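Local coordinates for TqaA (Penicillium aethiopicum, PDB 5EJD), which is probably a nonribosomal peptide synthetase, whose third thiolation (carrier) domain, the part here, carries intermediates on a covalent phosphopantetheine arm, at residues Ala13-Thr18 with Met44-Leu49. Residues are numbered along the deposited sequence; the frame is centred on the assembly and turned at random.
Sequences ANIWAT and MKASAL
Ile15 meets the 44-49 helix with both of its branches, and the contact illustrates how one beta-branched side chain can join two helices. Its CG2 methyl, set anti to the backbone N by a chi1 of -74°, lies over the backbone of Ala46, with Ala46 O at 3.8 Å and the Ala46 CB methyl at 3.9 Å. The other branch runs past Leu49 in the opposite direction to that residue's own side chain, and its CD1 ends 3.9 Å from Leu49 C. The small Ala46 is consistent with the nearness of the backbones at this point, where the Ile15 and Ala46 CA atoms are 6.1 Å apart. Cut back to an alanine, Ile15 would probably leave a gap between the helices, with Ala46 CB and Leu49 CB losing the groups they pack against. Toward the solvent side, Thr18 CG2 touches Leu49 CD2 at 4.2 Å, while Thr18 OG1 turns back to its own helix and bonds Asn14 O at 3.0 Å. That carbonyl also accepts from Thr18 N, the two donors arriving from opposite faces of its plane. Val19 extends the apolar contact with Leu49. Ser40, the phosphopantetheine attachment residue, begins the second helix, its side chain about 11 Å from that of Ala46. The segments run in roughly opposing directions, with 137° between their N-to-C directions, joining helices 7-20 and 40-52 in the four-helix fold of a peptidyl carrier protein.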
ATOM      1  N   ALA B  13       0.302 -26.405  -4.487  1.00 30.85           N
ATOM      2  CA  ALA B  13      -0.647 -26.279  -5.548  1.00 30.71           C
ATOM      3  C   ALA B  13      -1.963 -25.726  -5.045  1.00 32.43           C
ATOM      4  O   ALA B  13      -2.628 -24.934  -5.713  1.00 28.90           O
ATOM      5  CB  ALA B  13      -0.879 -27.635  -6.197  1.00 32.95           C
ATOM      6  N   ASN B  14      -2.383 -26.193  -3.886  1.00 31.94           N
ATOM      7  CA  ASN B  14      -3.558 -25.657  -3.276  1.00 35.95           C
ATOM      8  C   ASN B  14      -3.420 -24.169  -2.991  1.00 32.84           C
ATOM      9  O   ASN B  14      -4.369 -23.403  -3.110  1.00 32.91           O
ATOM     10  CB  ASN B  14      -3.866 -26.445  -2.040  1.00 40.34           C
ATOM     11  CG  ASN B  14      -5.197 -26.079  -1.431  1.00 52.54           C
ATOM     12  OD1 ASN B  14      -6.202 -25.929  -2.134  1.00 57.01           O
ATOM     13  ND2 ASN B  14      -5.215 -25.910  -0.117  1.00 58.76           N
ATOM     14  N   ILE B  15      -2.253 -23.775  -2.552  1.00 31.55           N
ATOM     15  CA  ILE B  15      -1.999 -22.374  -2.287  1.00 32.54           C
ATOM     16  C   ILE B  15      -2.084 -21.559  -3.593  1.00 31.72           C
ATOM     17  O   ILE B  15      -2.693 -20.492  -3.619  1.00 29.26           O
ATOM     18  CB  ILE B  15      -0.620 -22.204  -1.633  1.00 30.91           C
ATOM     19  CG1 ILE B  15      -0.702 -22.670  -0.186  1.00 29.01           C
ATOM     20  CG2 ILE B  15      -0.153 -20.759  -1.691  1.00 31.60           C
ATOM     21  CD1 ILE B  15       0.650 -22.819   0.445  1.00 31.61           C
ATOM     22  N   TRP B  16      -1.465 -22.055  -4.655  1.00 29.27           N
ATOM     23  CA  TRP B  16      -1.525 -21.343  -5.923  1.00 28.97           C
ATOM     24  C   TRP B  16      -2.954 -21.253  -6.413  1.00 31.77           C
ATOM     25  O   TRP B  16      -3.372 -20.250  -6.972  1.00 35.02           O
ATOM     26  CB  TRP B  16      -0.695 -22.069  -6.957  1.00 28.33           C
ATOM     27  CG  TRP B  16       0.762 -21.901  -6.804  1.00 26.43           C
ATOM     28  CD1 TRP B  16       1.442 -21.610  -5.678  1.00 26.06           C
ATOM     29  CD2 TRP B  16       1.741 -22.090  -7.825  1.00 26.63           C
ATOM     30  NE1 TRP B  16       2.803 -21.600  -5.930  1.00 28.12           N
ATOM     31  CE2 TRP B  16       3.001 -21.883  -7.250  1.00 25.68           C
ATOM     32  CE3 TRP B  16       1.662 -22.363  -9.187  1.00 29.22           C
ATOM     33  CZ2 TRP B  16       4.159 -21.948  -7.972  1.00 27.51           C
ATOM     34  CZ3 TRP B  16       2.831 -22.449  -9.913  1.00 28.48           C
ATOM     35  CH2 TRP B  16       4.059 -22.250  -9.306  1.00 29.24           C
ATOM     36  N   ALA B  17      -3.708 -22.324  -6.223  1.00 33.06           N
ATOM     37  CA  ALA B  17      -5.099 -22.326  -6.644  1.00 37.29           C
ATOM     38  C   ALA B  17      -5.907 -21.218  -5.959  1.00 35.27           C
ATOM     39  O   ALA B  17      -6.656 -20.517  -6.608  1.00 31.75           O
ATOM     40  CB  ALA B  17      -5.743 -23.678  -6.394  1.00 38.04           C
ATOM     41  N   THR B  18      -5.730 -21.049  -4.662  1.00 35.01           N
ATOM     42  CA  THR B  18      -6.474 -20.031  -3.937  1.00 38.08           C
ATOM     43  C   THR B  18      -6.004 -18.631  -4.348  1.00 38.60           C
ATOM     44  O   THR B  18      -6.809 -17.752  -4.577  1.00 39.11           O
ATOM     45  CB  THR B  18      -6.191 -20.179  -2.423  1.00 37.74           C
ATOM     46  OG1 THR B  18      -6.433 -21.518  -1.994  1.00 36.71           O
ATOM     47  CG2 THR B  18      -6.990 -19.230  -1.581  1.00 36.64           C
ATOM     48  N   MET B  44       3.450 -12.537  -2.375  1.00 26.39           N
ATOM     49  CA  MET B  44       3.368 -12.199  -0.948  1.00 29.46           C
ATOM     50  C   MET B  44       2.246 -13.001  -0.265  1.00 28.09           C
ATOM     51  O   MET B  44       2.486 -13.612   0.768  1.00 29.51           O
ATOM     52  CB  MET B  44       3.231 -10.682  -0.753  1.00 32.42           C
ATOM     53  CG  MET B  44       1.949 -10.007  -0.275  1.00 44.42           C
ATOM     54  SD  MET B  44       1.771 -10.162   1.402  1.00 38.66           S
ATOM     55  CE  MET B  44       0.278 -10.924   1.602  1.00 52.57           C
ATOM     56  N   LYS B  45       1.069 -13.066  -0.874  1.00 26.47           N
ATOM     57  CA  LYS B  45      -0.025 -13.849  -0.302  1.00 29.68           C
ATOM     58  C   LYS B  45       0.257 -15.352  -0.261  1.00 26.85           C
ATOM     59  O   LYS B  45      -0.033 -16.005   0.731  1.00 27.43           O
ATOM     60  CB  LYS B  45      -1.320 -13.606  -1.038  1.00 32.59           C
ATOM     61  CG  LYS B  45      -1.688 -12.145  -1.052  1.00 38.11           C
ATOM     62  CD  LYS B  45      -3.156 -11.901  -1.357  1.00 47.02           C
ATOM     63  CE  LYS B  45      -3.329 -11.085  -2.623  1.00 52.87           C
ATOM     64  NZ  LYS B  45      -4.397 -10.068  -2.459  1.00 56.51           N
ATOM     65  N   ALA B  46       0.907 -15.853  -1.290  1.00 25.44           N
ATOM     66  CA  ALA B  46       1.262 -17.260  -1.355  1.00 24.92           C
ATOM     67  C   ALA B  46       2.206 -17.596  -0.217  1.00 26.80           C
ATOM     68  O   ALA B  46       2.039 -18.581   0.471  1.00 30.03           O
ATOM     69  CB  ALA B  46       1.909 -17.608  -2.685  1.00 21.50           C
ATOM     70  N   SER B  47       3.210 -16.765  -0.044  1.00 27.98           N
ATOM     71  CA  SER B  47       4.144 -16.934   1.042  1.00 27.54           C
ATOM     72  C   SER B  47       3.461 -16.957   2.414  1.00 27.93           C
ATOM     73  O   SER B  47       3.813 -17.756   3.273  1.00 26.76           O
ATOM     74  CB  SER B  47       5.187 -15.844   0.976  1.00 26.31           C
ATOM     75  OG  SER B  47       5.946 -15.889   2.151  1.00 28.57           O
ATOM     76  N   ALA B  48       2.501 -16.060   2.638  1.00 29.91           N
ATOM     77  CA  ALA B  48       1.784 -16.040   3.909  1.00 30.60           C
ATOM     78  C   ALA B  48       0.915 -17.294   4.113  1.00 32.23           C
ATOM     79  O   ALA B  48       0.841 -17.812   5.200  1.00 33.63           O
ATOM     80  CB  ALA B  48       0.931 -14.802   4.015  1.00 32.21           C
ATOM     81  N   LEU B  49       0.240 -17.740   3.070  1.00 33.15           N
ATOM     82  CA  LEU B  49      -0.537 -18.954   3.151  1.00 32.84           C
ATOM     83  C   LEU B  49       0.361 -20.171   3.349  1.00 34.44           C
ATOM     84  O   LEU B  49      -0.015 -21.108   4.038  1.00 35.44           O
ATOM     85  CB  LEU B  49      -1.386 -19.119   1.893  1.00 33.55           C
ATOM     86  CG  LEU B  49      -2.879 -18.794   2.025  1.00 34.89           C
ATOM     87  CD1 LEU B  49      -3.189 -17.527   2.793  1.00 36.44           C
ATOM     88  CD2 LEU B  49      -3.459 -18.679   0.628  1.00 35.83           C
TER